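Side-chain contacts in benzyl alcohol dehydrogenase (Acinetobacter calcoaceticus, PDB 1F8F), which catalyses the NAD-dependent oxidation of aromatic primary alcohols such as benzyl alcohol to aldehydes, as a zinc-containing medium-chain alcohol dehydrogenase: residues L171-G174 against I175-A179; F345-F348 against D349-N352; Q28-G31 against D32-L35; G95-T98 against Q99-T102; C108-F111 against F112-F116. All blocks are in the same frame, centred on the assembly; numbering follows the deposited sequence.

Contact 1 of 5, residues L171-G174 against I175-A179; sequences LGCG and IQTGA. With ZN (zinc ion), chain B; NAD (nicotinamide-adenine-dinucleotide), chain F.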
loop_
_atom_site.group_PDB
_atom_site.type_symbol
_atom_site.label_atom_id
_atom_site.label_comp_id
_atom_site.label_asym_id
_atom_site.label_seq_id
_atom_site.Cartn_x
_atom_site.Cartn_y
_atom_site.Cartn_z
ATOM N N LEU A 171 -14.999 -15.287 18.819
ATOM C CA LEU A 171 -14.612 -14.649 17.579
ATOM C C LEU A 171 -14.997 -13.176 17.630
ATOM O O LEU A 171 -14.407 -12.368 16.906
ATOM C CB LEU A 171 -15.188 -15.306 16.316
ATOM C CG LEU A 171 -14.789 -16.755 15.983
ATOM C CD1 LEU A 171 -15.655 -17.299 14.848
ATOM C CD2 LEU A 171 -13.367 -16.835 15.569
ATOM N N GLY A 172 -16.007 -12.756 18.392
ATOM C CA GLY A 172 -16.347 -11.300 18.446
ATOM C C GLY A 172 -15.333 -10.438 19.210
ATOM O O GLY A 172 -15.542 -9.216 19.351
ATOM N N CYS A 173 -14.265 -11.000 19.792
ATOM C CA CYS A 173 -13.258 -10.256 20.479
ATOM C C CYS A 173 -11.861 -10.884 20.441
ATOM O O CYS A 173 -11.045 -10.474 19.615
ATOM C CB CYS A 173 -13.502 -9.964 21.971
ATOM S SG CYS A 173 -12.265 -8.825 22.684
ATOM N N GLY A 174 -11.509 -11.729 21.420
ATOM C CA GLY A 174 -10.116 -12.220 21.471
ATOM C C GLY A 174 -9.543 -12.941 20.251
ATOM O O GLY A 174 -8.339 -12.753 19.941
ATOM N N ILE A 175 -10.285 -13.806 19.568
ATOM C CA ILE A 175 -9.790 -14.517 18.391
ATOM C C ILE A 175 -9.596 -13.597 17.184
ATOM O O ILE A 175 -8.531 -13.621 16.590
ATOM C CB ILE A 175 -10.665 -15.730 18.053
ATOM C CG1 ILE A 175 -11.135 -16.460 19.330
ATOM C CG2 ILE A 175 -9.920 -16.723 17.138
ATOM C CD1 ILE A 175 -10.043 -17.058 20.210
ATOM N N GLN A 176 -10.530 -12.655 16.910
ATOM C CA GLN A 176 -10.416 -11.683 15.845
ATOM C C GLN A 176 -9.275 -10.722 16.150
ATOM O O GLN A 176 -8.583 -10.248 15.231
ATOM C CB GLN A 176 -11.685 -10.897 15.490
ATOM C CG GLN A 176 -12.214 -9.797 16.400
ATOM C CD GLN A 176 -13.446 -9.112 15.816
ATOM O OE1 GLN A 176 -13.706 -9.308 14.624
ATOM N NE2 GLN A 176 -14.275 -8.349 16.531
ATOM N N THR A 177 -9.059 -10.462 17.441
ATOM C CA THR A 177 -8.024 -9.495 17.808
ATOM C C THR A 177 -6.644 -10.036 17.431
ATOM O O THR A 177 -5.796 -9.375 16.825
ATOM C CB THR A 177 -8.025 -9.119 19.315
ATOM O OG1 THR A 177 -9.198 -8.397 19.691
ATOM C CG2 THR A 177 -6.826 -8.229 19.661
ATOM N N GLY A 178 -6.404 -11.273 17.763
ATOM C CA GLY A 178 -5.108 -11.878 17.509
ATOM C C GLY A 178 -4.877 -12.226 16.056
ATOM O O GLY A 178 -3.755 -11.963 15.566
ATOM N N ALA A 179 -5.887 -12.858 15.452
ATOM C CA ALA A 179 -5.784 -13.244 14.039
ATOM C C ALA A 179 -5.721 -12.009 13.154
ATOM O O ALA A 179 -4.943 -11.929 12.196
ATOM C CB ALA A 179 -7.007 -14.075 13.582
HETATM ZN ZN ZN B . -12.104 -8.778 24.841
HETATM P PA NAD F . -4.370 -14.169 28.660
HETATM O O1A NAD F . -5.106 -15.371 28.157
HETATM O O2A NAD F . -4.295 -13.970 30.115
HETATM O O5B NAD F . -2.955 -14.051 27.951
HETATM C C5B NAD F . -1.801 -13.220 28.226
HETATM C C4B NAD F . -0.557 -14.069 28.443
HETATM O O4B NAD F . 0.551 -13.196 28.846
HETATM C C3B NAD F . -0.639 -15.170 29.515
HETATM O O3B NAD F . -0.511 -16.471 28.955
HETATM C C2B NAD F . 0.527 -14.920 30.469
HETATM O O2B NAD F . 1.251 -16.091 30.870
HETATM C C1B NAD F . 1.421 -13.997 29.624
HETATM N N9A NAD F . 2.299 -13.125 30.396
HETATM C C8A NAD F . 1.979 -12.243 31.396
HETATM N N7A NAD F . 3.041 -11.601 31.884
HETATM C C5A NAD F . 4.102 -12.116 31.160
HETATM C C6A NAD F . 5.486 -11.863 31.191
HETATM N N6A NAD F . 6.090 -10.988 31.991
HETATM N N1A NAD F . 6.265 -12.545 30.314
HETATM C C2A NAD F . 5.677 -13.452 29.473
HETATM N N3A NAD F . 4.417 -13.751 29.366
HETATM C C4A NAD F . 3.672 -13.057 30.246
HETATM O O3 NAD F . -5.115 -12.887 27.983
HETATM P PN NAD F . -5.701 -12.812 26.502
HETATM O O1N NAD F . -4.800 -13.484 25.547
HETATM O O2N NAD F . -7.071 -13.344 26.498
HETATM O O5D NAD F . -5.696 -11.195 26.319
HETATM C C5D NAD F . -4.459 -10.537 25.999
HETATM C C4D NAD F . -4.429 -9.078 26.279
HETATM O O4D NAD F . -4.975 -8.281 25.179
HETATM C C3D NAD F . -4.989 -8.472 27.571
HETATM O O3D NAD F . -4.240 -7.281 27.879
HETATM C C2D NAD F . -6.368 -8.016 27.072
HETATM O O2D NAD F . -7.047 -7.133 27.951
HETATM C C1D NAD F . -5.859 -7.331 25.794
HETATM N N1N NAD F . -6.945 -7.175 24.831
HETATM C C2N NAD F . -6.789 -6.180 23.921
HETATM C C3N NAD F . -7.760 -6.023 22.952
HETATM C C7N NAD F . -7.678 -4.923 21.835
HETATM O O7N NAD F . -8.597 -4.821 21.024
HETATM N N7N NAD F . -6.538 -4.144 21.865
HETATM C C4N NAD F . -8.879 -6.905 22.886
HETATM C C5N NAD F . -8.587 -8.150 23.484
HETATM C C6N NAD F . -7.654 -8.365 24.478
#
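T177 turns back from the first turn of helix 174-186 onto the carbonyl of C173, the residue at the N-cap. Its OG1 donates to C173 O (2.8 Å) and its amide N to the same oxygen (2.9 Å). The two donors arrive from different directions: the amide nearly in line with the C=O bond, the hydroxyl 48° above the carbonyl plane. With OG1 placed beside its own backbone N (chi1 -67°), T177 reaches the carbonyl and also brings OG1 to 3.5 Å from NAD C4N, the hydride-accepting carbon of the nicotinamide. The C173 side chain, SG anti to the backbone N, carries its sulfur to the zinc at 2.2 Å, completing with C44 and H65 the protein ligands of this site. Q176 folds over the preceding loop, its CB and CG both 3.4 Å from L171 O. NE2 bonds chiefly to S90 OG, with a weak bond to G172 O besides. On the apolar side L171 CD2 meets I175 CG2 at 3.8 Å, the two side chains crossing at a slant. One carbonyl, gripped twice, thus links a zinc thiolate to the threonine that touches the nicotinamide, consistent with a role in holding metal and cofactor in mutual position for hydride transfer.

Contact 2 of 5, residues F345-F348 against D349-N352; sequences FYAF and DEIN
E350 reaches back alongside A347 and takes its backbone amide: A347 N donates to E350 OE1 over 2.7 Å, in a nearly straight bond (167° at the hydrogen). The amide does not lie in the carboxylate plane but meets the oxygen from 36° above it. A second bond runs the opposite way, from E350 N to A347 O at 2.6 Å, so the two residues are joined by a reciprocal pair, one arm side chain and the other backbone. CG of E350 stands beside its own backbone N (chi1 -49°) and the chain then extends, which carries the carboxylate back past the methyl of A347; A347 CB lies 3.5 Å from E350 OE1. D349 OD1 approaches the same methyl, A347 CB, at 3.6 Å.

A further bond continues the turn: I351 N donates to F348 O at 3.3 Å, and CB and CG2 of I351 both pack on that oxygen. F348 swings its ring off toward I8, A10 and I368, while I351 also rests on I368 and on F19. Y346, whose CB lies near E350 OE1, has its hydroxyl bonded to D357 and T363. E350 occupies the N-cap position of helix 351-360, and the arrangement is the tight strand-to-helix connection of a beta-alpha-beta unit, formed by strand 343-347, helix 351-360 and the parallel strand 365-369.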
loop_
_atom_site.group_PDB
_atom_site.type_symbol
_atom_site.label_atom_id
_atom_site.label_comp_id
_atom_site.label_asym_id
_atom_site.label_seq_id
_atom_site.Cartn_x
_atom_site.Cartn_y
_atom_site.Cartn_z
ATOM N N PHE A 345 -15.438 -25.331 28.300
ATOM C CA PHE A 345 -16.789 -24.956 28.687
ATOM C C PHE A 345 -17.107 -25.041 30.175
ATOM O O PHE A 345 -16.674 -25.975 30.846
ATOM C CB PHE A 345 -17.783 -25.839 27.929
ATOM C CG PHE A 345 -17.888 -25.646 26.451
ATOM C CD1 PHE A 345 -18.508 -24.546 25.898
ATOM C CD2 PHE A 345 -17.413 -26.628 25.573
ATOM C CE1 PHE A 345 -18.628 -24.374 24.523
ATOM C CE2 PHE A 345 -17.521 -26.472 24.199
ATOM C CZ PHE A 345 -18.128 -25.331 23.663
ATOM N N TYR A 346 -17.790 -24.094 30.790
ATOM C CA TYR A 346 -18.199 -24.089 32.174
ATOM C C TYR A 346 -19.710 -23.890 32.279
ATOM O O TYR A 346 -20.184 -23.225 31.350
ATOM C CB TYR A 346 -17.516 -22.881 32.840
ATOM C CG TYR A 346 -16.011 -22.959 32.982
ATOM C CD1 TYR A 346 -15.156 -22.717 31.910
ATOM C CD2 TYR A 346 -15.460 -23.288 34.208
ATOM C CE1 TYR A 346 -13.781 -22.789 32.057
ATOM C CE2 TYR A 346 -14.083 -23.380 34.357
ATOM C CZ TYR A 346 -13.243 -23.127 33.282
ATOM O OH TYR A 346 -11.867 -23.232 33.455
ATOM N N ALA A 347 -20.409 -24.289 33.336
ATOM C CA ALA A 347 -21.823 -23.947 33.484
ATOM C C ALA A 347 -22.027 -22.498 33.921
ATOM O O ALA A 347 -21.149 -21.919 34.617
ATOM C CB ALA A 347 -22.420 -24.859 34.568
ATOM N N PHE A 348 -23.190 -21.875 33.674
ATOM C CA PHE A 348 -23.474 -20.513 34.094
ATOM C C PHE A 348 -23.227 -20.259 35.575
ATOM O O PHE A 348 -22.585 -19.287 35.956
ATOM C CB PHE A 348 -24.921 -20.139 33.751
ATOM C CG PHE A 348 -25.206 -18.668 33.607
ATOM C CD1 PHE A 348 -24.193 -17.726 33.560
ATOM C CD2 PHE A 348 -26.507 -18.223 33.458
ATOM C CE1 PHE A 348 -24.457 -16.370 33.415
ATOM C CE2 PHE A 348 -26.800 -16.876 33.315
ATOM C CZ PHE A 348 -25.776 -15.946 33.300
ATOM N N ASP A 349 -23.582 -21.237 36.432
ATOM C CA ASP A 349 -23.336 -21.113 37.858
ATOM C C ASP A 349 -21.878 -21.374 38.183
ATOM O O ASP A 349 -21.556 -21.384 39.379
ATOM C CB ASP A 349 -24.302 -21.978 38.678
ATOM C CG ASP A 349 -24.159 -23.461 38.476
ATOM O OD1 ASP A 349 -23.126 -23.994 38.007
ATOM O OD2 ASP A 349 -25.116 -24.218 38.785
ATOM N N GLU A 350 -20.957 -21.569 37.236
ATOM C CA GLU A 350 -19.543 -21.707 37.550
ATOM C C GLU A 350 -18.736 -20.522 37.003
ATOM O O GLU A 350 -17.502 -20.501 36.984
ATOM C CB GLU A 350 -18.955 -23.011 37.028
ATOM C CG GLU A 350 -19.727 -24.284 37.349
ATOM C CD GLU A 350 -19.319 -25.495 36.538
ATOM O OE1 GLU A 350 -19.028 -25.418 35.323
ATOM O OE2 GLU A 350 -19.259 -26.598 37.152
ATOM N N ILE A 351 -19.395 -19.440 36.641
ATOM C CA ILE A 351 -18.788 -18.258 36.037
ATOM C C ILE A 351 -17.688 -17.668 36.894
ATOM O O ILE A 351 -16.625 -17.412 36.294
ATOM C CB ILE A 351 -19.871 -17.270 35.583
ATOM C CG1 ILE A 351 -19.237 -16.188 34.682
ATOM C CG2 ILE A 351 -20.542 -16.643 36.808
ATOM C CD1 ILE A 351 -20.162 -15.041 34.321
ATOM N N ASN A 352 -17.759 -17.545 38.206
ATOM C CA ASN A 352 -16.656 -17.124 39.066
ATOM C C ASN A 352 -15.397 -17.989 39.040
ATOM O O ASN A 352 -14.286 -17.507 39.273
ATOM C CB ASN A 352 -17.091 -17.098 40.548
ATOM C CG ASN A 352 -17.942 -15.847 40.703
ATOM O OD1 ASN A 352 -17.393 -14.742 40.484
ATOM N ND2 ASN A 352 -19.208 -16.144 41.001
#

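Contact 3 of 5, residues Q28-G31 against D32-L35; sequences QPQG and DEVL
The chain reverses through a type II' beta turn from Q30 to E33, closed by E33 N donating to Q30 O over 2.7 Å, and G31 takes the positive phi (24°) characteristic of the second position of such a turn. The turn leads into strand 33-42 of the GroES-like domain, and the arms on its two sides run 162° apart. E33 supplies the main side-chain contact. Its CG sits beside its own backbone N (chi1 -52°) and the chain stretches on from there, so that CB and CG pass over Q30 O, at 3.3 and 3.4 Å, and the carboxylate arrives at the amide of Q30. The glutamate therefore spans the turn with both its backbone N and its side chain, and its OE1 also forms a salt bridge with R27. D32, at the third position of the turn, is turned away to pair with R152. Before the turn, P29 packs its CB on E33 CB at 3.9 Å, and its CD lies 4.4 Å from L35 CB. Q28, bent at its second torsion, brings OE1 to 4.0 Å from L35 CD2. The shortest approach belongs to Q30 N and E33 OE1, a nearly straight hydrogen bond whose very short length, 2.5 Å, is to be taken with reserve.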
loop_
_atom_site.group_PDB
_atom_site.type_symbol
_atom_site.label_atom_id
_atom_site.label_comp_id
_atom_site.label_asym_id
_atom_site.label_seq_id
_atom_site.Cartn_x
_atom_site.Cartn_y
_atom_site.Cartn_z
ATOM N N GLN A 28 -38.356 -4.887 24.143
ATOM C CA GLN A 28 -38.310 -5.229 22.730
ATOM C C GLN A 28 -37.408 -4.216 21.978
ATOM O O GLN A 28 -37.117 -3.110 22.400
ATOM C CB GLN A 28 -39.636 -5.270 22.021
ATOM C CG GLN A 28 -40.505 -6.488 21.969
ATOM C CD GLN A 28 -39.862 -7.795 22.326
ATOM O OE1 GLN A 28 -39.677 -8.656 21.464
ATOM N NE2 GLN A 28 -39.563 -7.946 23.611
ATOM N N PRO A 29 -36.937 -4.649 20.831
ATOM C CA PRO A 29 -36.025 -3.870 20.018
ATOM C C PRO A 29 -36.708 -2.817 19.156
ATOM O O PRO A 29 -37.831 -2.958 18.692
ATOM C CB PRO A 29 -35.411 -4.937 19.117
ATOM C CG PRO A 29 -36.550 -5.887 18.904
ATOM C CD PRO A 29 -37.192 -5.996 20.239
ATOM N N GLN A 30 -35.979 -1.720 18.956
ATOM C CA GLN A 30 -36.441 -0.610 18.129
ATOM C C GLN A 30 -35.500 -0.398 16.949
ATOM O O GLN A 30 -34.601 -1.196 16.655
ATOM C CB GLN A 30 -36.628 0.620 19.021
ATOM C CG GLN A 30 -37.753 0.434 20.035
ATOM C CD GLN A 30 -37.938 1.513 21.072
ATOM O OE1 GLN A 30 -38.906 2.285 20.989
ATOM N NE2 GLN A 30 -37.073 1.609 22.084
ATOM N N GLY A 31 -35.736 0.674 16.212
ATOM C CA GLY A 31 -34.990 1.029 15.021
ATOM C C GLY A 31 -34.305 -0.151 14.336
ATOM O O GLY A 31 -34.927 -0.987 13.686
ATOM N N ASP A 32 -32.972 -0.136 14.437
ATOM C CA ASP A 32 -32.146 -1.198 13.856
ATOM C C ASP A 32 -31.512 -2.136 14.887
ATOM O O ASP A 32 -30.604 -2.981 14.621
ATOM C CB ASP A 32 -31.222 -0.566 12.842
ATOM C CG ASP A 32 -29.998 0.168 13.338
ATOM O OD1 ASP A 32 -29.857 0.465 14.527
ATOM O OD2 ASP A 32 -29.089 0.429 12.495
ATOM N N GLU A 33 -32.091 -2.149 16.094
ATOM C CA GLU A 33 -31.722 -3.040 17.178
ATOM C C GLU A 33 -32.148 -4.494 16.955
ATOM O O GLU A 33 -32.994 -4.747 16.112
ATOM C CB GLU A 33 -32.328 -2.606 18.507
ATOM C CG GLU A 33 -32.056 -1.158 18.847
ATOM C CD GLU A 33 -32.821 -0.762 20.100
ATOM O OE1 GLU A 33 -33.916 -1.336 20.280
ATOM O OE2 GLU A 33 -32.335 0.097 20.862
ATOM N N VAL A 34 -31.465 -5.428 17.618
ATOM C CA VAL A 34 -31.726 -6.860 17.506
ATOM C C VAL A 34 -31.872 -7.585 18.857
ATOM O O VAL A 34 -31.070 -7.276 19.735
ATOM C CB VAL A 34 -30.612 -7.637 16.812
ATOM C CG1 VAL A 34 -31.189 -8.794 16.015
ATOM C CG2 VAL A 34 -29.722 -6.778 15.947
ATOM N N LEU A 35 -32.869 -8.466 19.056
ATOM C CA LEU A 35 -33.094 -9.199 20.296
ATOM C C LEU A 35 -32.533 -10.614 20.146
ATOM O O LEU A 35 -33.022 -11.330 19.255
ATOM C CB LEU A 35 -34.563 -9.468 20.676
ATOM C CG LEU A 35 -34.731 -9.972 22.127
ATOM C CD1 LEU A 35 -34.201 -8.958 23.125
ATOM C CD2 LEU A 35 -36.191 -10.286 22.391
#

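Contact 4 of 5, residues G95-T98 against Q99-T102; sequences GKCT and QCNT. With ZN (zinc ion), chain C.
C97 and C100 face one another across the start of the short, weakly bonded helix 98-101 and bind the same zinc, in the Cys4 site of the GroES-like domain, which C94 and C108 complete. Metal bonds come first: C97 SG holds the zinc at 2.4 Å and C100 SG at 2.3 Å. Both sulfurs also accept from backbone amides. C100 N points at C97 SG over 3.6 Å in an almost straight bond (169°), an N-cap bond made possible by SG lying between its own N and carbonyl carbon (chi1 72°), and G95 N gives a weak bond to C100 SG. Such N-H...S bonds probably temper the negative charge of the thiolates. Oxygen acceptors form the other group. N101 N donates to C97 O, while its side-chain ND2 donates to K96 O from well above the carbonyl plane. K96 itself reaches E153 and T79 of the second subunit. At the far end of the turn, T102 OG1 donates to T98 O at 2.8 Å.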
loop_
_atom_site.group_PDB
_atom_site.type_symbol
_atom_site.label_atom_id
_atom_site.label_comp_id
_atom_site.label_asym_id
_atom_site.label_seq_id
_atom_site.Cartn_x
_atom_site.Cartn_y
_atom_site.Cartn_z
ATOM N N GLY A 95 -20.658 3.686 12.725
ATOM C CA GLY A 95 -20.837 3.446 11.302
ATOM C C GLY A 95 -21.256 4.630 10.434
ATOM O O GLY A 95 -21.653 4.499 9.267
ATOM N N LYS A 96 -21.101 5.832 10.999
ATOM C CA LYS A 96 -21.449 7.074 10.319
ATOM C C LYS A 96 -20.276 8.063 10.436
ATOM O O LYS A 96 -20.299 9.039 9.673
ATOM C CB LYS A 96 -22.633 7.729 11.048
ATOM C CG LYS A 96 -23.953 7.031 11.112
ATOM C CD LYS A 96 -25.099 7.916 11.585
ATOM C CE LYS A 96 -26.273 7.106 12.137
ATOM N NZ LYS A 96 -27.424 7.983 12.536
ATOM N N CYS A 97 -19.294 7.872 11.316
ATOM C CA CYS A 97 -18.196 8.841 11.425
ATOM C C CYS A 97 -17.112 8.653 10.355
ATOM O O CYS A 97 -17.236 7.741 9.521
ATOM C CB CYS A 97 -17.571 8.801 12.833
ATOM S SG CYS A 97 -16.572 7.293 13.133
ATOM N N THR A 98 -16.048 9.473 10.398
ATOM C CA THR A 98 -14.989 9.395 9.373
ATOM C C THR A 98 -14.305 8.009 9.339
ATOM O O THR A 98 -14.017 7.403 8.289
ATOM C CB THR A 98 -13.928 10.495 9.614
ATOM O OG1 THR A 98 -14.468 11.786 9.357
ATOM C CG2 THR A 98 -12.676 10.305 8.769
ATOM N N GLN A 99 -13.983 7.507 10.542
ATOM C CA GLN A 99 -13.334 6.176 10.636
ATOM C C GLN A 99 -14.282 5.071 10.223
ATOM O O GLN A 99 -13.828 4.274 9.406
ATOM C CB GLN A 99 -12.672 6.002 11.984
ATOM C CG GLN A 99 -11.278 6.627 11.947
ATOM C CD GLN A 99 -11.349 8.104 12.208
ATOM O OE1 GLN A 99 -10.625 8.888 11.577
ATOM N NE2 GLN A 99 -12.210 8.470 13.144
ATOM N N CYS A 100 -15.555 5.023 10.579
ATOM C CA CYS A 100 -16.485 4.014 10.136
ATOM C C CYS A 100 -16.714 4.069 8.637
ATOM O O CYS A 100 -16.501 3.002 8.032
ATOM C CB CYS A 100 -17.794 4.048 10.926
ATOM S SG CYS A 100 -17.610 3.790 12.728
ATOM N N ASN A 101 -16.836 5.265 8.005
ATOM C CA ASN A 101 -17.019 5.385 6.589
ATOM C C ASN A 101 -15.798 5.021 5.729
ATOM O O ASN A 101 -16.028 4.870 4.522
ATOM C CB ASN A 101 -17.314 6.869 6.190
ATOM C CG ASN A 101 -18.585 7.309 6.873
ATOM O OD1 ASN A 101 -19.397 6.395 7.172
ATOM N ND2 ASN A 101 -18.805 8.600 7.145
ATOM N N THR A 102 -14.590 4.983 6.288
ATOM C CA THR A 102 -13.419 4.595 5.528
ATOM C C THR A 102 -12.992 3.155 5.794
ATOM O O THR A 102 -11.878 2.794 5.438
ATOM C CB THR A 102 -12.211 5.551 5.727
ATOM O OG1 THR A 102 -12.058 5.741 7.133
ATOM C CG2 THR A 102 -12.524 6.929 5.102
HETATM ZN ZN ZN C . -17.990 5.621 14.031
HETATM O O HOH W 1 -19.998 3.610 7.068
#

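Contact 5 of 5, residues C108-F111 against F112-F116; sequences CSEF and FGRNF. With ZN (zinc ion), chain C; SO4 (sulfate ion), chain D.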
loop_
_atom_site.group_PDB
_atom_site.type_symbol
_atom_site.label_atom_id
_atom_site.label_comp_id
_atom_site.label_asym_id
_atom_site.label_seq_id
_atom_site.Cartn_x
_atom_site.Cartn_y
_atom_site.Cartn_z
ATOM N N CYS A 108 -13.519 4.047 15.364
ATOM C CA CYS A 108 -14.728 4.868 15.464
ATOM C C CYS A 108 -14.506 5.947 16.490
ATOM O O CYS A 108 -14.097 5.757 17.650
ATOM C CB CYS A 108 -15.998 4.076 15.858
ATOM S SG CYS A 108 -17.563 4.869 16.204
ATOM N N SER A 109 -14.866 7.188 16.137
ATOM C CA SER A 109 -14.700 8.296 17.097
ATOM C C SER A 109 -15.654 8.155 18.281
ATOM O O SER A 109 -15.566 8.863 19.284
ATOM C CB SER A 109 -14.746 9.637 16.367
ATOM O OG SER A 109 -16.048 9.848 15.824
ATOM N N GLU A 110 -16.577 7.182 18.288
ATOM C CA GLU A 110 -17.386 6.954 19.487
ATOM C C GLU A 110 -16.921 5.653 20.129
ATOM O O GLU A 110 -17.678 5.137 20.941
ATOM C CB GLU A 110 -18.880 6.953 19.148
ATOM C CG GLU A 110 -19.409 8.103 18.340
ATOM C CD GLU A 110 -20.864 8.409 18.121
ATOM O OE1 GLU A 110 -21.863 7.661 18.221
ATOM O OE2 GLU A 110 -21.134 9.597 17.755
ATOM N N PHE A 111 -15.752 5.080 19.845
ATOM C CA PHE A 111 -15.380 3.825 20.492
ATOM C C PHE A 111 -15.502 3.887 21.990
ATOM O O PHE A 111 -16.496 3.283 22.392
ATOM C CB PHE A 111 -13.999 3.271 20.083
ATOM C CG PHE A 111 -13.857 1.782 20.323
ATOM C CD1 PHE A 111 -13.526 1.292 21.574
ATOM C CD2 PHE A 111 -14.092 0.871 19.298
ATOM C CE1 PHE A 111 -13.407 -0.073 21.773
ATOM C CE2 PHE A 111 -13.986 -0.470 19.488
ATOM C CZ PHE A 111 -13.625 -0.958 20.729
ATOM N N PHE A 112 -14.940 4.626 22.896
ATOM C CA PHE A 112 -15.097 4.590 24.336
ATOM C C PHE A 112 -16.474 4.819 24.920
ATOM O O PHE A 112 -16.788 4.522 26.084
ATOM C CB PHE A 112 -14.024 5.560 24.896
ATOM C CG PHE A 112 -13.787 5.354 26.368
ATOM C CD1 PHE A 112 -14.566 6.039 27.284
ATOM C CD2 PHE A 112 -12.804 4.498 26.843
ATOM C CE1 PHE A 112 -14.394 5.881 28.643
ATOM C CE2 PHE A 112 -12.620 4.335 28.205
ATOM C CZ PHE A 112 -13.425 5.021 29.106
ATOM N N GLY A 113 -17.415 5.304 24.126
ATOM C CA GLY A 113 -18.760 5.599 24.527
ATOM C C GLY A 113 -19.774 4.517 24.207
ATOM O O GLY A 113 -20.845 4.448 24.866
ATOM N N ARG A 114 -19.596 3.708 23.180
ATOM C CA ARG A 114 -20.512 2.659 22.786
ATOM C C ARG A 114 -20.272 1.341 23.519
ATOM O O ARG A 114 -21.234 0.580 23.608
ATOM C CB ARG A 114 -20.484 2.411 21.261
ATOM C CG ARG A 114 -21.362 3.424 20.551
ATOM C CD ARG A 114 -21.140 3.585 19.065
ATOM N NE ARG A 114 -21.844 4.773 18.559
ATOM C CZ ARG A 114 -23.151 4.805 18.365
ATOM N NH1 ARG A 114 -23.814 3.678 18.623
ATOM N NH2 ARG A 114 -23.879 5.817 17.918
ATOM N N ASN A 115 -19.068 1.136 24.012
ATOM C CA ASN A 115 -18.678 -0.086 24.691
ATOM C C ASN A 115 -18.395 0.060 26.175
ATOM O O ASN A 115 -18.611 -0.845 26.956
ATOM C CB ASN A 115 -17.364 -0.587 24.035
ATOM C CG ASN A 115 -17.631 -0.897 22.552
ATOM O OD1 ASN A 115 -17.798 -2.044 22.116
ATOM N ND2 ASN A 115 -17.713 0.095 21.663
ATOM N N PHE A 116 -17.875 1.227 26.534
ATOM C CA PHE A 116 -17.443 1.495 27.898
ATOM C C PHE A 116 -18.254 2.466 28.727
ATOM O O PHE A 116 -17.955 2.516 29.929
ATOM C CB PHE A 116 -15.981 1.998 27.815
ATOM C CG PHE A 116 -14.964 0.934 27.510
ATOM C CD1 PHE A 116 -14.823 -0.096 28.429
ATOM C CD2 PHE A 116 -14.130 0.937 26.405
ATOM C CE1 PHE A 116 -13.907 -1.104 28.258
ATOM C CE2 PHE A 116 -13.210 -0.079 26.194
ATOM C CZ PHE A 116 -13.093 -1.093 27.136
HETATM ZN ZN ZN C . -17.990 5.621 14.031
HETATM S S SO4 D . -27.676 6.128 17.740
HETATM O O1 SO4 D . -29.088 6.416 18.169
HETATM O O2 SO4 D . -26.887 7.405 17.812
HETATM O O3 SO4 D . -27.646 5.530 16.375
HETATM O O4 SO4 D . -27.100 5.145 18.721
#
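R114 lies side-on to E110 in a salt bridge, its NE and NH2 both directed at E110 OE1, at 2.9 and 2.7 Å. Guanidinium and carboxylate are almost coplanar, 4° apart; NE meets the anti lone pair of E110 OE1, and NH2 comes nearly along the C-O axis. This ion pair is on the more exposed side, where the loose element is a sulfate, probably from the crystallisation liquor, weakly bonded by NH2; F112 is exposed as well. F111, N115 and F116 make up the buried side. The F111 ring, swung away from its own N (chi1 -158°), carries N115 ND2 over the centre of one face, 4.1 Å above the plane, and F111 CE1 lies 4.4 Å from F116 CE2, which is at the edge of the F111 ring. N115 ND2 makes a weak bond to F111 O, its stronger partner being G92 O. Between the two sides E110 O accepts from G113 N and R114 N. C108 SG binds the zinc at 2.3 Å and accepts from E110 N. The thiolate and the salt bridge thus share E110, which probably lets the ion pair steady the loop bearing this metal ligand.

In the fold
Contact 1 is the buried one, near the centre of the chain, where helix 174-186 meets the catalytic zinc and NAD. Contact 4 lies at the surface and reaches other subunits, while contacts 2, 3 and 5 are partly buried. Contacts 4 and 5 touch and share the Cys4 zinc, C100 SG packing on C108 CB. Contacts 2 and 3, about 28 Å apart between centres, reach the same mixed sheet; in each a glutamate carboxylate takes a backbone amide at a chain turn, with no metal involved. Contacts 1 and 4 both place a zinc-bound cysteine at an N-cap, but in contact 1 its carbonyl accepts from T177, whereas in contact 4 the sulfur itself also accepts the helix amide.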